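Local coordinates for Hit-like protein involved in cell-cycle regulation (Bartonella henselae, PDB 3LB5) that probably binds nucleotides, and may hydrolyse nucleotide-derived substrates, as a HINT-like member of the histidine triad (HIT) superfamily with a proposed role in cell-cycle regulation, at residues K71-L76 and Q119-L124; F32-I36 and L66-K70. All blocks are in the same frame, centred on the assembly; numbering follows the deposited sequence.

In the fold
Along the chain the two contacts come in series, because interaction 2 closes at Lys70 and interaction 1 opens at Lys71. The chain passes from strand 65-69 directly into the loop of interaction 1, and the centres of the two contacts lie about 9 Å apart. Interaction 2 sets helix 31-36 on one face of the five-stranded antiparallel sheet. Interaction 1 then ties the loop leaving strand 65-69 to the loop leading into its sheet neighbour, strand 126-131. His123 joins them: its NE2 lies 2.9 Å from Pro69 O, a probable hydrogen bond, and its CE1 packs on Ile36. His123, the first histidine of the HIT signature, is held by both contacts, with its side chain about 10 Å from the bound unknown ligand.

Interaction 1: K71-L76 and Q119-L124; sequences KGSRNL and QTVYHL
Gln119 NE2 gives its shortest bond to Arg74 O, at 2.8 Å and in the carbonyl plane, and adds a weak one to Val121 O within its own loop. The other amide atom, OE1, takes a long, weak bond from Asn75 ND2 and a hydrogen bond from the backbone N of Glu114. With CG anti to the backbone N (chi1 -175°), the extended Gln119 side chain crosses that of Asn75 at about a right angle, the amide planes 31° apart; Asn75 ND2 also reaches Glu114. Next along, Leu124 N donates to Ser73 O at 3.0 Å, and His123 CA sends a C-H toward the same oxygen. Ser73 O also sits over one face of the His123 ring, and Gly72 CA approaches His123 CE1 to 3.6 Å. This imidazole opens the His-x-His-x-His motif of HIT proteins, and its ND1 is hydrogen-bonded to Tyr26 OH. Ser73 OG reaches forward to hydrogen-bond Asn75 O (3.0 Å), while Leu124 CD1 comes up to Leu76 N. At the more open side, Tyr122, centre of an inverse gamma turn, runs beside Arg74 with ring and guanidinium planes 14° apart; Arg74 NH2 is 3.6 Å from Tyr122 CD1, and Arg74 NH1 forms a salt bridge with Glu114.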
ATOM      1  N   LYS B  71      -3.331  15.173  -8.262  1.00  9.42           N
ATOM      2  CA  LYS B  71      -3.318  14.859  -9.682  1.00 10.38           C
ATOM      3  C   LYS B  71      -4.056  13.550  -9.936  1.00 11.26           C
ATOM      4  O   LYS B  71      -3.736  12.534  -9.327  1.00 12.38           O
ATOM      5  CB  LYS B  71      -1.901  14.837 -10.259  1.00  9.48           C
ATOM      6  CG  LYS B  71      -1.848  14.552 -11.787  1.00 10.07           C
ATOM      7  CD  LYS B  71      -0.403  14.580 -12.310  1.00  8.34           C
ATOM      8  CE  LYS B  71      -0.367  14.625 -13.826  1.00  9.71           C
ATOM      9  NZ  LYS B  71      -0.874  13.336 -14.423  1.00  9.48           N
ATOM     10  N   GLY B  72      -5.031  13.598 -10.848  1.00 11.03           N
ATOM     11  CA  GLY B  72      -5.925  12.476 -11.116  1.00 11.46           C
ATOM     12  C   GLY B  72      -5.298  11.261 -11.801  1.00 11.34           C
ATOM     13  O   GLY B  72      -4.567  11.389 -12.777  1.00 11.93           O
ATOM     14  N   SER B  73      -5.555  10.078 -11.250  1.00 11.09           N
ATOM     15  CA  SER B  73      -5.395   8.821 -11.987  1.00 10.23           C
ATOM     16  C   SER B  73      -6.418   7.871 -11.395  1.00  9.93           C
ATOM     17  O   SER B  73      -6.851   8.064 -10.257  1.00  9.91           O
ATOM     18  CB  SER B  73      -3.964   8.245 -11.898  1.00 10.12           C
ATOM     19  OG  SER B  73      -3.612   7.857 -10.586  1.00 10.76           O
ATOM     20  N   ARG B  74      -6.834   6.869 -12.162  1.00  9.25           N
ATOM     21  CA  ARG B  74      -7.821   5.902 -11.658  1.00  9.79           C
ATOM     22  C   ARG B  74      -7.286   5.122 -10.456  1.00  9.85           C
ATOM     23  O   ARG B  74      -8.034   4.806  -9.529  1.00  9.99           O
ATOM     24  CB  ARG B  74      -8.210   4.910 -12.759  1.00  9.57           C
ATOM     25  CG  ARG B  74      -8.999   5.572 -13.917  1.00  9.32           C
ATOM     26  CD  ARG B  74      -9.431   4.594 -14.968  1.00 11.17           C
ATOM     27  NE  ARG B  74     -10.387   3.603 -14.495  1.00 11.27           N
ATOM     28  CZ  ARG B  74     -10.097   2.351 -14.139  1.00 13.91           C
ATOM     29  NH1 ARG B  74      -8.840   1.895 -14.170  1.00 10.67           N
ATOM     30  NH2 ARG B  74     -11.086   1.539 -13.751  1.00 10.60           N
ATOM     31  N   ASN B  75      -6.002   4.773 -10.512  1.00  8.70           N
ATOM     32  CA  ASN B  75      -5.388   3.950  -9.461  1.00  8.97           C
ATOM     33  C   ASN B  75      -3.869   3.977  -9.589  1.00  8.49           C
ATOM     34  O   ASN B  75      -3.324   4.927 -10.159  1.00  7.50           O
ATOM     35  CB  ASN B  75      -5.993   2.522  -9.429  1.00  9.01           C
ATOM     36  CG  ASN B  75      -5.844   1.772 -10.739  1.00  7.80           C
ATOM     37  OD1 ASN B  75      -4.845   1.889 -11.436  1.00 10.31           O
ATOM     38  ND2 ASN B  75      -6.826   0.943 -11.048  1.00 10.00           N
ATOM     39  N   LEU B  76      -3.173   2.970  -9.052  1.00  9.53           N
ATOM     40  CA  LEU B  76      -1.700   2.972  -9.071  1.00  9.72           C
ATOM     41  C   LEU B  76      -1.118   2.732 -10.459  1.00 10.29           C
ATOM     42  O   LEU B  76      -0.046   3.255 -10.808  1.00 10.70           O
ATOM     43  CB  LEU B  76      -1.156   1.889  -8.110  1.00  9.64           C
ATOM     44  CG  LEU B  76       0.355   1.936  -7.838  1.00  8.47           C
ATOM     45  CD1 LEU B  76       0.632   3.052  -6.895  1.00  9.80           C
ATOM     46  CD2 LEU B  76       0.836   0.641  -7.243  1.00  8.28           C
ATOM     47  N   GLN B 119     -11.646  -1.933  -5.156  1.00 12.16           N
ATOM     48  CA  GLN B 119     -11.530  -0.478  -5.257  1.00 12.06           C
ATOM     49  C   GLN B 119     -12.952   0.079  -5.425  1.00 12.47           C
ATOM     50  O   GLN B 119     -13.701  -0.391  -6.279  1.00 13.40           O
ATOM     51  CB  GLN B 119     -10.653  -0.053  -6.439  1.00 12.18           C
ATOM     52  CG  GLN B 119     -10.426   1.464  -6.498  1.00 10.05           C
ATOM     53  CD  GLN B 119      -9.509   1.922  -7.628  1.00  8.25           C
ATOM     54  OE1 GLN B 119      -9.214   1.186  -8.558  1.00  9.42           O
ATOM     55  NE2 GLN B 119      -9.062   3.162  -7.538  1.00  7.20           N
ATOM     56  N   THR B 120     -13.336   1.042  -4.598  1.00 13.28           N
ATOM     57  CA  THR B 120     -14.727   1.558  -4.639  1.00 14.39           C
ATOM     58  C   THR B 120     -14.847   2.932  -5.289  1.00 13.65           C
ATOM     59  O   THR B 120     -15.884   3.259  -5.879  1.00 14.05           O
ATOM     60  CB  THR B 120     -15.393   1.592  -3.248  1.00 14.86           C
ATOM     61  OG1 THR B 120     -14.527   2.238  -2.311  1.00 19.61           O
ATOM     62  CG2 THR B 120     -15.706   0.171  -2.766  1.00 16.68           C
ATOM     63  N   VAL B 121     -13.792   3.730  -5.194  1.00 11.61           N
ATOM     64  CA  VAL B 121     -13.762   5.050  -5.857  1.00 11.27           C
ATOM     65  C   VAL B 121     -12.562   5.019  -6.776  1.00 10.06           C
ATOM     66  O   VAL B 121     -11.473   4.682  -6.338  1.00  9.13           O
ATOM     67  CB  VAL B 121     -13.607   6.216  -4.843  1.00 11.22           C
ATOM     68  CG1 VAL B 121     -13.508   7.571  -5.586  1.00 11.69           C
ATOM     69  CG2 VAL B 121     -14.742   6.186  -3.843  1.00 11.98           C
ATOM     70  N   TYR B 122     -12.780   5.340  -8.051  1.00 10.26           N
ATOM     71  CA  TYR B 122     -11.761   5.194  -9.088  1.00 10.02           C
ATOM     72  C   TYR B 122     -10.854   6.408  -9.224  1.00 10.48           C
ATOM     73  O   TYR B 122     -10.677   6.970 -10.301  1.00 10.08           O
ATOM     74  CB  TYR B 122     -12.402   4.763 -10.404  1.00 11.04           C
ATOM     75  CG  TYR B 122     -12.885   3.348 -10.273  1.00 11.59           C
ATOM     76  CD1 TYR B 122     -11.998   2.287 -10.394  1.00 13.42           C
ATOM     77  CD2 TYR B 122     -14.207   3.071  -9.951  1.00 12.68           C
ATOM     78  CE1 TYR B 122     -12.413   0.980 -10.211  1.00 13.56           C
ATOM     79  CE2 TYR B 122     -14.643   1.749  -9.786  1.00 14.77           C
ATOM     80  CZ  TYR B 122     -13.726   0.718  -9.920  1.00 14.44           C
ATOM     81  OH  TYR B 122     -14.133  -0.587  -9.791  1.00 16.00           O
ATOM     82  N   HIS B 123     -10.314   6.804  -8.073  1.00 10.16           N
ATOM     83  CA  HIS B 123      -9.211   7.741  -7.964  1.00  9.92           C
ATOM     84  C   HIS B 123      -8.145   7.111  -7.032  1.00  9.69           C
ATOM     85  O   HIS B 123      -8.494   6.448  -6.049  1.00  9.76           O
ATOM     86  CB  HIS B 123      -9.729   9.059  -7.377  1.00  9.04           C
ATOM     87  CG  HIS B 123      -8.687  10.125  -7.299  1.00 10.12           C
ATOM     88  ND1 HIS B 123      -8.495  11.039  -8.311  1.00  7.77           N
ATOM     89  CD2 HIS B 123      -7.760  10.402  -6.352  1.00  7.84           C
ATOM     90  CE1 HIS B 123      -7.491  11.843  -7.988  1.00 10.57           C
ATOM     91  NE2 HIS B 123      -7.039  11.490  -6.795  1.00  9.57           N
ATOM     92  N   LEU B 124      -6.860   7.285  -7.340  1.00 10.49           N
ATOM     93  CA  LEU B 124      -5.788   6.682  -6.520  1.00  9.48           C
ATOM     94  C   LEU B 124      -5.937   7.070  -5.045  1.00  9.23           C
ATOM     95  O   LEU B 124      -5.971   8.231  -4.723  1.00  9.92           O
ATOM     96  CB  LEU B 124      -4.383   7.068  -7.036  1.00 10.18           C
ATOM     97  CG  LEU B 124      -3.150   6.515  -6.278  1.00  7.92           C
ATOM     98  CD1 LEU B 124      -3.154   4.976  -6.136  1.00  9.96           C
ATOM     99  CD2 LEU B 124      -1.864   6.997  -6.941  1.00  8.29           C
TER

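Interaction 2: F32-I36 and L66-K70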
ATOM      1  N   PHE B  32     -13.782  11.575  -5.198  1.00 10.02           N
ATOM      2  CA  PHE B  32     -12.498  12.155  -4.802  1.00  8.89           C
ATOM      3  C   PHE B  32     -12.032  13.291  -5.721  1.00  8.50           C
ATOM      4  O   PHE B  32     -11.459  14.250  -5.232  1.00  9.51           O
ATOM      5  CB  PHE B  32     -11.384  11.102  -4.667  1.00  8.59           C
ATOM      6  CG  PHE B  32     -11.607  10.097  -3.540  1.00  9.95           C
ATOM      7  CD1 PHE B  32     -12.613  10.283  -2.572  1.00  9.62           C
ATOM      8  CD2 PHE B  32     -10.801   8.972  -3.445  1.00  8.81           C
ATOM      9  CE1 PHE B  32     -12.833   9.336  -1.563  1.00 11.03           C
ATOM     10  CE2 PHE B  32     -11.010   8.029  -2.417  1.00  9.48           C
ATOM     11  CZ  PHE B  32     -12.030   8.219  -1.486  1.00 11.12           C
ATOM     12  N   ALA B  33     -12.234  13.179  -7.031  1.00  8.28           N
ATOM     13  CA  ALA B  33     -11.996  14.329  -7.926  1.00  7.87           C
ATOM     14  C   ALA B  33     -12.864  15.541  -7.514  1.00  7.26           C
ATOM     15  O   ALA B  33     -12.422  16.696  -7.563  1.00  6.33           O
ATOM     16  CB  ALA B  33     -12.315  13.950  -9.351  1.00  8.71           C
ATOM     17  N   LYS B  34     -14.103  15.258  -7.129  1.00  6.84           N
ATOM     18  CA  LYS B  34     -15.031  16.309  -6.653  1.00  7.72           C
ATOM     19  C   LYS B  34     -14.531  16.938  -5.347  1.00  6.61           C
ATOM     20  O   LYS B  34     -14.594  18.142  -5.199  1.00  7.39           O
ATOM     21  CB  LYS B  34     -16.459  15.767  -6.496  1.00  7.64           C
ATOM     22  CG  LYS B  34     -17.149  15.476  -7.803  1.00 11.44           C
ATOM     23  CD  LYS B  34     -18.657  15.190  -7.578  1.00 13.24           C
ATOM     24  CE  LYS B  34     -19.527  15.870  -8.605  1.00 17.32           C
ATOM     25  NZ  LYS B  34     -19.514  17.366  -8.475  1.00 16.68           N
ATOM     26  N   LEU B  35     -14.014  16.125  -4.420  1.00  7.57           N
ATOM     27  CA  LEU B  35     -13.381  16.612  -3.174  1.00  6.69           C
ATOM     28  C   LEU B  35     -12.206  17.560  -3.490  1.00  7.29           C
ATOM     29  O   LEU B  35     -12.118  18.668  -2.947  1.00  8.07           O
ATOM     30  CB  LEU B  35     -12.874  15.396  -2.355  1.00  7.60           C
ATOM     31  CG  LEU B  35     -12.200  15.538  -0.973  1.00  7.50           C
ATOM     32  CD1 LEU B  35     -12.271  14.195  -0.212  1.00  9.01           C
ATOM     33  CD2 LEU B  35     -10.746  16.008  -1.079  1.00 11.00           C
ATOM     34  N   ILE B  36     -11.317  17.111  -4.376  1.00  7.25           N
ATOM     35  CA  ILE B  36     -10.142  17.905  -4.787  1.00  7.29           C
ATOM     36  C   ILE B  36     -10.557  19.269  -5.327  1.00  7.66           C
ATOM     37  O   ILE B  36      -9.934  20.270  -4.987  1.00  7.93           O
ATOM     38  CB  ILE B  36      -9.290  17.156  -5.822  1.00  6.75           C
ATOM     39  CG1 ILE B  36      -8.678  15.902  -5.165  1.00  7.29           C
ATOM     40  CG2 ILE B  36      -8.208  18.102  -6.475  1.00  7.89           C
ATOM     41  CD1 ILE B  36      -8.245  14.813  -6.168  1.00  4.71           C
ATOM     42  N   LEU B  66      -7.476   8.371   4.615  1.00  8.18           N
ATOM     43  CA  LEU B  66      -7.181   8.143   3.211  1.00  8.19           C
ATOM     44  C   LEU B  66      -6.164   9.172   2.727  1.00  7.47           C
ATOM     45  O   LEU B  66      -6.224  10.345   3.116  1.00  7.01           O
ATOM     46  CB  LEU B  66      -8.460   8.248   2.375  1.00  7.93           C
ATOM     47  CG  LEU B  66      -9.599   7.325   2.787  1.00 11.22           C
ATOM     48  CD1 LEU B  66     -10.796   7.493   1.854  1.00 12.95           C
ATOM     49  CD2 LEU B  66      -9.113   5.899   2.777  1.00 10.83           C
ATOM     50  N   VAL B  67      -5.246   8.744   1.869  1.00  6.41           N
ATOM     51  CA  VAL B  67      -4.295   9.702   1.258  1.00  7.37           C
ATOM     52  C   VAL B  67      -4.473   9.634  -0.258  1.00  7.95           C
ATOM     53  O   VAL B  67      -4.442   8.533  -0.836  1.00  7.31           O
ATOM     54  CB  VAL B  67      -2.843   9.353   1.601  1.00  6.92           C
ATOM     55  CG1 VAL B  67      -1.846  10.175   0.739  1.00  8.37           C
ATOM     56  CG2 VAL B  67      -2.566   9.616   3.095  1.00  7.15           C
ATOM     57  N   ILE B  68      -4.707  10.796  -0.882  1.00  7.54           N
ATOM     58  CA  ILE B  68      -4.873  10.853  -2.353  1.00  8.21           C
ATOM     59  C   ILE B  68      -3.922  11.857  -2.993  1.00  8.37           C
ATOM     60  O   ILE B  68      -3.627  12.900  -2.390  1.00  8.64           O
ATOM     61  CB  ILE B  68      -6.346  11.220  -2.807  1.00  8.35           C
ATOM     62  CG1 ILE B  68      -6.759  12.628  -2.346  1.00  9.49           C
ATOM     63  CG2 ILE B  68      -7.373  10.150  -2.400  1.00  7.58           C
ATOM     64  CD1 ILE B  68      -8.185  13.038  -2.896  1.00  8.82           C
ATOM     65  N   PRO B  69      -3.495  11.585  -4.248  1.00  8.99           N
ATOM     66  CA  PRO B  69      -2.866  12.647  -5.026  1.00  8.62           C
ATOM     67  C   PRO B  69      -3.921  13.694  -5.459  1.00  9.19           C
ATOM     68  O   PRO B  69      -5.093  13.377  -5.641  1.00  9.70           O
ATOM     69  CB  PRO B  69      -2.320  11.897  -6.240  1.00  8.43           C
ATOM     70  CG  PRO B  69      -3.334  10.763  -6.430  1.00  8.06           C
ATOM     71  CD  PRO B  69      -3.735  10.366  -5.056  1.00  9.15           C
ATOM     72  N   LYS B  70      -3.495  14.931  -5.646  1.00  8.86           N
ATOM     73  CA  LYS B  70      -4.377  15.939  -6.199  1.00  9.74           C
ATOM     74  C   LYS B  70      -4.409  15.739  -7.719  1.00 10.44           C
ATOM     75  O   LYS B  70      -5.388  16.117  -8.393  1.00 10.55           O
ATOM     76  CB  LYS B  70      -3.853  17.328  -5.839  1.00 10.12           C
ATOM     77  CG  LYS B  70      -4.114  17.721  -4.391  1.00  9.48           C
ATOM     78  CD  LYS B  70      -3.612  19.136  -4.131  1.00 12.00           C
ATOM     79  CE  LYS B  70      -4.141  19.661  -2.791  1.00 13.88           C
ATOM     80  NZ  LYS B  70      -3.593  20.995  -2.417  1.00 13.97           N
TER
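Leu66 meets helix 31-36 at the far end of the Phe32 ring: its CD1 lies 3.6 Å from Phe32 CZ, the two side chains crossing at about a right angle. Val67 turns to the other face of the sheet. Ile68 points back at the helix and makes the broadest contact, using both of its branches. Its CG2 comes to 3.8 Å from Phe32 CD2, at the side of the ring nearer the backbone. Its other branch, with CG1 placed between the backbone N and the carbonyl carbon (chi1 63°), carries CD1 in among Phe32 CB, Leu35 CD2 and Ile36. Ile68 CD1 is 3.7 Å from Ile36 CG1 and 4.3 Å from Leu35 CD2. Pro69 contributes its backbone: Ile36 CD1 rests 3.5 Å from Pro69 O. At Lys70 the backbone O is 3.8 Å from Ile36 CD1, while the Lys70 side chain barely touches and leads away to a salt bridge between its NZ and Glu47. No hydrogen bond joins the two segments, so the helix lies against the sheet by apolar side chains. Phe32 is further fixed by edge-to-face rings, Phe54 and His125, and its side chain comes within about 4 Å of the bound unknown ligand, so this packing borders the ligand site. The axis of segment 32-36 passes 10.2 Å from that of strand 66-69 at 75°, so the short helix lies over part of one face of the sheet, while Val67 and Pro69 pack against helix 81-101 on the opposite face and strands 51-55 and 126-131 flank the strand.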